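Local coordinates for protein 2-hydroxyisobutyryl-CoA synthetase (Aquincola tertiaricarbonis, PDB 6HE0) that belongs to the ANL superfamily of AMP-binding enzymes and binds coenzyme A between its large N-terminal part and its smaller C-terminal part, at residues Y224-A229 with E407-E412; T375-N380 with L446-K451. All coordinates share one frame; numbering follows the deposited sequence.

In the fold
Along the chain, residues 224-229 come first, on helix 222-234. Residues 375-380 form the hairpin of strands 374-376 and 379-381. Next come 407-412, the loop leading into strand 412-419, where interaction 1 closes its long excursion. Last are 446-451, running from the end of helix 428-446 to the start of strand 451-454, where interaction 2 closes a shorter one. The segments alternate, so the contacts cross rather than nest. Interaction 1 ties the N-terminal AMP-binding region to the C-terminal domain, whereas interaction 2 joins two parts of the C-terminal side. A salt bridge of Glu412 with Arg449 and a probable hydrogen bond from Arg377 to the backbone O of Asp411 link them, and both touch the same coenzyme A.

Interaction 1 of 2, residues Y224-A229 with E407-E412; sequences YAIHLA and ESAMDE. With COA (coenzyme A), chain D.
Met410 and Ala409, in the loop between strands 399-405 and 412-419, lean on one side of helix 222-234, giving a helix-to-loop contact across the two parts of this ANL-type enzyme beside coenzyme A. The Met410 side chain leaves with CG beside the backbone N, runs extended through its second torsion and bends at the third (chi3 82°), which turns its methyl toward the adenine. Beyond CB, Met410 CG passes alongside His227 CB at 4.1 Å. Met410 SD lies in a Met-aromatic contact at the edge of the Tyr224 ring, 4.0 Å from Tyr224 CD1, while remaining oblique to the imidazole of His227. Met410 CE, the tip, rests near the backbone N of Tyr224 and comes within 3.4 Å of COA N7A. One step back in the loop, Ala409 CB presses on the helix backbone, 3.5 Å from His227 CA, and also meets Ile226 CG2 at 4.0 Å. Tyr224 lies with one face against the adenine, COA C2A standing 3.3 Å above the centre of the phenol ring; its OH is hydrogen-bonded to Ser203 OG. With CG anti to the backbone N (chi1 175°), the His227 ring is carried toward the ligand's 3'-phosphate and presents an edge to it: His227 NE2 donates a nearly straight hydrogen bond (168°) to COA O8A at 2.7 Å.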
loop_
_atom_site.group_PDB
_atom_site.type_symbol
_atom_site.label_atom_id
_atom_site.label_comp_id
_atom_site.label_asym_id
_atom_site.label_seq_id
_atom_site.Cartn_x
_atom_site.Cartn_y
_atom_site.Cartn_z
ATOM N N TYR A 224 -15.080 -9.026 -1.752
ATOM C CA TYR A 224 -14.947 -7.569 -1.689
ATOM C C TYR A 224 -15.629 -6.868 -2.864
ATOM O O TYR A 224 -16.330 -5.866 -2.666
ATOM C CB TYR A 224 -13.480 -7.106 -1.532
ATOM C CG TYR A 224 -13.383 -5.619 -1.261
ATOM C CD1 TYR A 224 -14.017 -5.046 -0.159
ATOM C CD2 TYR A 224 -12.715 -4.773 -2.143
ATOM C CE1 TYR A 224 -13.931 -3.680 0.097
ATOM C CE2 TYR A 224 -12.618 -3.400 -1.895
ATOM C CZ TYR A 224 -13.210 -2.864 -0.759
ATOM O OH TYR A 224 -13.167 -1.511 -0.531
ATOM N N ALA A 225 -15.521 -7.453 -4.060
ATOM C CA ALA A 225 -16.193 -6.935 -5.251
ATOM C C ALA A 225 -17.691 -7.029 -5.067
ATOM O O ALA A 225 -18.396 -6.149 -5.556
ATOM C CB ALA A 225 -15.768 -7.718 -6.486
ATOM N N ILE A 226 -18.199 -8.083 -4.357
ATOM C CA ILE A 226 -19.644 -8.165 -4.088
ATOM C C ILE A 226 -20.013 -7.062 -3.106
ATOM O O ILE A 226 -20.938 -6.292 -3.401
ATOM C CB ILE A 226 -20.144 -9.571 -3.667
ATOM C CG1 ILE A 226 -19.938 -10.571 -4.833
ATOM C CG2 ILE A 226 -21.639 -9.512 -3.232
ATOM C CD1 ILE A 226 -19.994 -11.983 -4.507
ATOM N N HIS A 227 -19.230 -6.917 -1.999
ATOM C CA HIS A 227 -19.426 -5.845 -1.005
ATOM C C HIS A 227 -19.452 -4.430 -1.642
ATOM O O HIS A 227 -20.337 -3.632 -1.323
ATOM C CB HIS A 227 -18.341 -5.906 0.089
ATOM C CG HIS A 227 -18.401 -4.785 1.080
ATOM N ND1 HIS A 227 -19.570 -4.483 1.764
ATOM C CD2 HIS A 227 -17.435 -3.918 1.471
ATOM C CE1 HIS A 227 -19.271 -3.469 2.574
ATOM N NE2 HIS A 227 -17.996 -3.103 2.437
ATOM N N LEU A 228 -18.483 -4.141 -2.513
ATOM C CA LEU A 228 -18.306 -2.872 -3.247
ATOM C C LEU A 228 -19.493 -2.551 -4.156
ATOM O O LEU A 228 -19.848 -1.373 -4.288
ATOM C CB LEU A 228 -17.030 -2.965 -4.089
ATOM C CG LEU A 228 -16.138 -1.726 -4.224
ATOM C CD1 LEU A 228 -15.713 -1.141 -2.863
ATOM C CD2 LEU A 228 -14.923 -2.063 -4.999
ATOM N N ALA A 229 -20.134 -3.592 -4.757
ATOM C CA ALA A 229 -21.330 -3.410 -5.594
ATOM C C ALA A 229 -22.478 -2.905 -4.706
ATOM O O ALA A 229 -23.156 -1.947 -5.078
ATOM C CB ALA A 229 -21.713 -4.718 -6.279
ATOM N N GLU A 407 -23.341 -14.067 5.903
ATOM C CA GLU A 407 -24.696 -13.562 5.930
ATOM C C GLU A 407 -24.781 -12.286 5.091
ATOM O O GLU A 407 -25.781 -12.072 4.418
ATOM C CB GLU A 407 -25.162 -13.358 7.386
ATOM C CG GLU A 407 -26.643 -13.045 7.508
ATOM C CD GLU A 407 -27.128 -12.683 8.900
ATOM O OE1 GLU A 407 -26.468 -11.859 9.580
ATOM O OE2 GLU A 407 -28.206 -13.187 9.289
ATOM N N SER A 408 -23.740 -11.443 5.125
ATOM C CA SER A 408 -23.697 -10.260 4.261
ATOM C C SER A 408 -22.678 -10.543 3.154
ATOM O O SER A 408 -22.379 -11.701 2.917
ATOM C CB SER A 408 -23.419 -8.976 5.039
ATOM O OG SER A 408 -22.354 -9.176 5.951
ATOM N N ALA A 409 -22.141 -9.539 2.485
ATOM C CA ALA A 409 -21.225 -9.797 1.362
ATOM C C ALA A 409 -19.875 -10.467 1.722
ATOM O O ALA A 409 -19.212 -11.034 0.848
ATOM C CB ALA A 409 -20.984 -8.511 0.617
ATOM N N MET A 410 -19.439 -10.371 2.966
ATOM C CA MET A 410 -18.141 -10.938 3.313
ATOM C C MET A 410 -18.191 -11.800 4.525
ATOM O O MET A 410 -19.168 -11.739 5.277
ATOM C CB MET A 410 -17.054 -9.860 3.434
ATOM C CG MET A 410 -16.826 -9.109 2.125
ATOM S SD MET A 410 -15.543 -7.878 2.243
ATOM C CE MET A 410 -14.124 -8.897 2.030
ATOM N N ASP A 411 -17.149 -12.652 4.697
ATOM C CA ASP A 411 -17.102 -13.592 5.807
ATOM C C ASP A 411 -17.099 -12.905 7.136
ATOM O O ASP A 411 -16.580 -11.788 7.280
ATOM C CB ASP A 411 -15.857 -14.489 5.762
ATOM C CG ASP A 411 -15.581 -15.127 4.437
ATOM O OD1 ASP A 411 -16.446 -15.863 3.954
ATOM O OD2 ASP A 411 -14.469 -14.936 3.912
ATOM N N GLU A 412 -17.660 -13.622 8.115
ATOM C CA GLU A 412 -17.630 -13.290 9.528
ATOM C C GLU A 412 -17.149 -14.527 10.245
ATOM O O GLU A 412 -17.595 -15.652 9.964
ATOM C CB GLU A 412 -18.984 -12.783 10.052
ATOM C CG GLU A 412 -19.230 -11.304 9.740
ATOM C CD GLU A 412 -18.287 -10.268 10.367
ATOM O OE1 GLU A 412 -18.119 -9.177 9.770
ATOM O OE2 GLU A 412 -17.725 -10.537 11.456
HETATM N N1A COA D . -10.389 -6.549 0.857
HETATM C C2A COA D . -10.732 -5.258 0.911
HETATM N N3A COA D . -11.370 -4.600 1.886
HETATM C C4A COA D . -11.696 -5.419 2.892
HETATM C C5A COA D . -11.417 -6.773 2.978
HETATM C C6A COA D . -10.720 -7.352 1.892
HETATM N N6A COA D . -10.329 -8.620 1.847
HETATM N N7A COA D . -11.928 -7.305 4.154
HETATM C C8A COA D . -12.513 -6.283 4.729
HETATM N N9A COA D . -12.402 -5.108 4.030
HETATM C C1B COA D . -12.904 -3.788 4.429
HETATM C C2B COA D . -14.330 -3.826 4.967
HETATM O O2B COA D . -15.262 -3.925 3.897
HETATM C C3B COA D . -14.342 -2.580 5.861
HETATM O O3B COA D . -14.535 -1.361 5.116
HETATM P P3B COA D . -15.932 -0.660 4.912
HETATM O O7A COA D . -15.701 0.764 4.762
HETATM O O8A COA D . -16.462 -1.317 3.688
HETATM O O9A COA D . -16.842 -1.029 6.073
HETATM C C4B COA D . -12.913 -2.505 6.403
HETATM O O4B COA D . -12.100 -3.264 5.476
HETATM C C5B COA D . -12.745 -3.041 7.804
HETATM O O5B COA D . -13.342 -4.363 7.815
HETATM P P1A COA D . -13.130 -5.429 8.987
HETATM O O1A COA D . -13.901 -6.672 8.761
HETATM O O2A COA D . -13.430 -4.869 10.342
HETATM O O3A COA D . -11.548 -5.602 8.940
HETATM P P2A COA D . -10.462 -6.761 8.847
HETATM O O4A COA D . -10.275 -7.281 10.206
HETATM O O5A COA D . -10.963 -7.829 7.884
HETATM O O6A COA D . -9.188 -6.057 8.194
HETATM C CBP COA D . -8.163 -6.088 5.987
HETATM C CCP COA D . -9.333 -5.589 6.839
HETATM C CDP COA D . -8.349 -5.707 4.514
HETATM C CEP COA D . -6.886 -5.415 6.522
HETATM C CAP COA D . -8.084 -7.631 6.146
HETATM O OAP COA D . -9.286 -8.310 5.793
HETATM C C9P COA D . -6.885 -8.283 5.467
HETATM O O9P COA D . -5.744 -8.049 5.857
HETATM N N8P COA D . -7.118 -9.108 4.449
HETATM C C7P COA D . -6.002 -9.693 3.722
HETATM C C6P COA D . -6.426 -10.798 2.849
HETATM C C5P COA D . -6.423 -10.399 1.399
HETATM O O5P COA D . -7.127 -9.476 0.986
HETATM N N4P COA D . -5.663 -11.153 0.608
HETATM C C3P COA D . -5.937 -11.368 -0.804
HETATM C C2P COA D . -5.241 -10.385 -1.722
HETATM S S1P COA D . -6.552 -10.006 -2.909
#

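Interaction 2 of 2, residues T375-N380 with L446-K451; sequences TIRGEN and LGVRAK. With COA (coenzyme A), chain D.
Bends at the third torsion of Arg377 (chi3 -71°) and of Arg449 (chi3 39°) bring the two guanidinium groups together at the diphosphate of coenzyme A. Their planes are only 12° apart, and Arg449 NH2 sits over one face of the Arg377 group, toward its rim. Arg377 NH2 donates a nearly straight hydrogen bond to Arg449 O at 3.0 Å, lying in the carbonyl plane on a lone pair. Two N-H groups of the same side chain grip one phosphate: Arg377 NE donates to COA O5A at 2.8 Å, and Arg377 NH2 donates to the same oxygen at 2.9 Å. Arg377 NH1 binds a water that donates to Arg449 O, and also hydrogen-bonds Asp411 O, which probably fixes the rotation of the plane. Arg377 occupies the type I' turn from Ile376 to Glu379 in the tight beta hairpin of strands 374-376 and 379-381, and its carbonyl O accepts a hydrogen bond from the adenine amino group, COA N6A. In 446-451, Gly447, the first residue past helix 428-446, has positive phi, and Val448 and Arg449 follow it beside the ligand. Arg449 holds both phosphates: its backbone N donates to COA O4A at 2.7 Å, its NE to COA O2A at 2.8 Å, and its NH2 to COA O1A at 2.8 Å. A salt bridge to Glu412 engages NH2 as well. Val448 supplies the apolar part of the contact, its CG1 3.6 Å from Glu379 CB and its CG2 against Ile376 CG2.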
loop_
_atom_site.group_PDB
_atom_site.type_symbol
_atom_site.label_atom_id
_atom_site.label_comp_id
_atom_site.label_asym_id
_atom_site.label_seq_id
_atom_site.Cartn_x
_atom_site.Cartn_y
_atom_site.Cartn_z
ATOM N N THR A 375 -10.377 -19.821 4.914
ATOM C CA THR A 375 -10.133 -18.424 4.595
ATOM C C THR A 375 -11.269 -17.511 5.119
ATOM O O THR A 375 -12.449 -17.894 5.074
ATOM C CB THR A 375 -9.840 -18.298 3.100
ATOM O OG1 THR A 375 -8.810 -19.244 2.771
ATOM C CG2 THR A 375 -9.302 -16.957 2.739
ATOM N N ILE A 376 -10.881 -16.316 5.673
ATOM C CA ILE A 376 -11.773 -15.257 6.172
ATOM C C ILE A 376 -11.341 -13.979 5.505
ATOM O O ILE A 376 -10.249 -13.483 5.771
ATOM C CB ILE A 376 -11.788 -15.132 7.724
ATOM C CG1 ILE A 376 -12.325 -16.434 8.387
ATOM C CG2 ILE A 376 -12.525 -13.857 8.217
ATOM C CD1 ILE A 376 -13.830 -16.832 8.133
ATOM N N ARG A 377 -12.164 -13.476 4.597
ATOM C CA ARG A 377 -11.904 -12.249 3.862
ATOM C C ARG A 377 -10.495 -12.236 3.235
ATOM O O ARG A 377 -9.780 -11.239 3.332
ATOM C CB ARG A 377 -12.185 -11.008 4.754
ATOM C CG ARG A 377 -13.541 -11.083 5.447
ATOM C CD ARG A 377 -13.973 -9.776 6.082
ATOM N NE ARG A 377 -13.147 -9.482 7.262
ATOM C CZ ARG A 377 -13.400 -9.899 8.496
ATOM N NH1 ARG A 377 -14.456 -10.668 8.743
ATOM N NH2 ARG A 377 -12.592 -9.568 9.492
ATOM N N GLY A 378 -10.136 -13.345 2.572
ATOM C CA GLY A 378 -8.860 -13.504 1.875
ATOM C C GLY A 378 -7.680 -13.874 2.762
ATOM O O GLY A 378 -6.547 -13.958 2.276
ATOM N N GLU A 379 -7.929 -14.068 4.084
ATOM C CA GLU A 379 -6.890 -14.371 5.072
ATOM C C GLU A 379 -6.995 -15.810 5.520
ATOM O O GLU A 379 -8.087 -16.277 5.875
ATOM C CB GLU A 379 -7.008 -13.418 6.286
ATOM C CG GLU A 379 -5.999 -13.627 7.412
ATOM C CD GLU A 379 -4.534 -13.432 7.048
ATOM O OE1 GLU A 379 -4.241 -12.590 6.168
ATOM O OE2 GLU A 379 -3.683 -14.159 7.613
ATOM N N ASN A 380 -5.861 -16.514 5.482
ATOM C CA ASN A 380 -5.736 -17.914 5.907
ATOM C C ASN A 380 -5.862 -18.011 7.401
ATOM O O ASN A 380 -5.237 -17.241 8.123
ATOM C CB ASN A 380 -4.387 -18.464 5.504
ATOM C CG ASN A 380 -4.223 -18.742 4.052
ATOM O OD1 ASN A 380 -3.148 -19.177 3.647
ATOM N ND2 ASN A 380 -5.282 -18.579 3.252
ATOM N N LEU A 446 -4.510 -13.517 14.156
ATOM C CA LEU A 446 -5.106 -13.813 12.849
ATOM C C LEU A 446 -4.865 -12.787 11.761
ATOM O O LEU A 446 -4.784 -13.167 10.588
ATOM C CB LEU A 446 -6.619 -14.076 12.961
ATOM C CG LEU A 446 -7.067 -15.230 13.857
ATOM C CD1 LEU A 446 -8.549 -15.419 13.744
ATOM C CD2 LEU A 446 -6.376 -16.538 13.505
ATOM N N GLY A 447 -4.850 -11.517 12.129
ATOM C CA GLY A 447 -4.704 -10.427 11.164
ATOM C C GLY A 447 -6.057 -9.915 10.692
ATOM O O GLY A 447 -6.125 -8.955 9.917
ATOM N N VAL A 448 -7.153 -10.550 11.157
ATOM C CA VAL A 448 -8.553 -10.183 10.806
ATOM C C VAL A 448 -9.350 -10.108 12.062
ATOM O O VAL A 448 -9.081 -10.864 13.005
ATOM C CB VAL A 448 -9.267 -11.147 9.789
ATOM C CG1 VAL A 448 -8.679 -11.003 8.384
ATOM C CG2 VAL A 448 -9.257 -12.606 10.266
ATOM N N ARG A 449 -10.372 -9.260 12.055
ATOM C CA ARG A 449 -11.291 -9.051 13.167
ATOM C C ARG A 449 -12.197 -10.271 13.272
ATOM O O ARG A 449 -12.886 -10.639 12.308
ATOM C CB ARG A 449 -12.120 -7.770 12.910
ATOM C CG ARG A 449 -13.123 -7.360 14.008
ATOM C CD ARG A 449 -14.152 -6.320 13.525
ATOM N NE ARG A 449 -14.597 -6.586 12.148
ATOM C CZ ARG A 449 -15.551 -7.449 11.810
ATOM N NH1 ARG A 449 -16.219 -8.111 12.743
ATOM N NH2 ARG A 449 -15.841 -7.659 10.535
ATOM N N ALA A 450 -12.179 -10.911 14.437
ATOM C CA ALA A 450 -13.092 -12.019 14.713
ATOM C C ALA A 450 -14.154 -11.494 15.673
ATOM O O ALA A 450 -13.891 -10.559 16.443
ATOM C CB ALA A 450 -12.344 -13.168 15.362
ATOM N N LYS A 451 -15.351 -12.059 15.617
ATOM C CA LYS A 451 -16.393 -11.685 16.567
ATOM C C LYS A 451 -16.296 -12.710 17.718
ATOM O O LYS A 451 -16.243 -13.891 17.444
ATOM C CB LYS A 451 -17.789 -11.693 15.917
ATOM C CG LYS A 451 -18.903 -11.365 16.932
ATOM C CD LYS A 451 -20.232 -11.047 16.264
ATOM C CE LYS A 451 -21.379 -11.042 17.252
ATOM N NZ LYS A 451 -22.445 -12.018 16.873
HETATM N N1A COA D . -10.389 -6.549 0.857
HETATM C C2A COA D . -10.732 -5.258 0.911
HETATM N N3A COA D . -11.370 -4.600 1.886
HETATM C C4A COA D . -11.696 -5.419 2.892
HETATM C C5A COA D . -11.417 -6.773 2.978
HETATM C C6A COA D . -10.720 -7.352 1.892
HETATM N N6A COA D . -10.329 -8.620 1.847
HETATM N N7A COA D . -11.928 -7.305 4.154
HETATM C C8A COA D . -12.513 -6.283 4.729
HETATM N N9A COA D . -12.402 -5.108 4.030
HETATM C C1B COA D . -12.904 -3.788 4.429
HETATM C C2B COA D . -14.330 -3.826 4.967
HETATM O O2B COA D . -15.262 -3.925 3.897
HETATM C C3B COA D . -14.342 -2.580 5.861
HETATM O O3B COA D . -14.535 -1.361 5.116
HETATM P P3B COA D . -15.932 -0.660 4.912
HETATM O O7A COA D . -15.701 0.764 4.762
HETATM O O8A COA D . -16.462 -1.317 3.688
HETATM O O9A COA D . -16.842 -1.029 6.073
HETATM C C4B COA D . -12.913 -2.505 6.403
HETATM O O4B COA D . -12.100 -3.264 5.476
HETATM C C5B COA D . -12.745 -3.041 7.804
HETATM O O5B COA D . -13.342 -4.363 7.815
HETATM P P1A COA D . -13.130 -5.429 8.987
HETATM O O1A COA D . -13.901 -6.672 8.761
HETATM O O2A COA D . -13.430 -4.869 10.342
HETATM O O3A COA D . -11.548 -5.602 8.940
HETATM P P2A COA D . -10.462 -6.761 8.847
HETATM O O4A COA D . -10.275 -7.281 10.206
HETATM O O5A COA D . -10.963 -7.829 7.884
HETATM O O6A COA D . -9.188 -6.057 8.194
HETATM C CBP COA D . -8.163 -6.088 5.987
HETATM C CCP COA D . -9.333 -5.589 6.839
HETATM C CDP COA D . -8.349 -5.707 4.514
HETATM C CEP COA D . -6.886 -5.415 6.522
HETATM C CAP COA D . -8.084 -7.631 6.146
HETATM O OAP COA D . -9.286 -8.310 5.793
HETATM C C9P COA D . -6.885 -8.283 5.467
HETATM O O9P COA D . -5.744 -8.049 5.857
HETATM N N8P COA D . -7.118 -9.108 4.449
HETATM C C7P COA D . -6.002 -9.693 3.722
HETATM C C6P COA D . -6.426 -10.798 2.849
HETATM C C5P COA D . -6.423 -10.399 1.399
HETATM O O5P COA D . -7.127 -9.476 0.986
HETATM N N4P COA D . -5.663 -11.153 0.608
HETATM C C3P COA D . -5.937 -11.368 -0.804
HETATM C C2P COA D . -5.241 -10.385 -1.722
HETATM S S1P COA D . -6.552 -10.006 -2.909
HETATM O O HOH W 1 -15.179 -11.639 11.337
#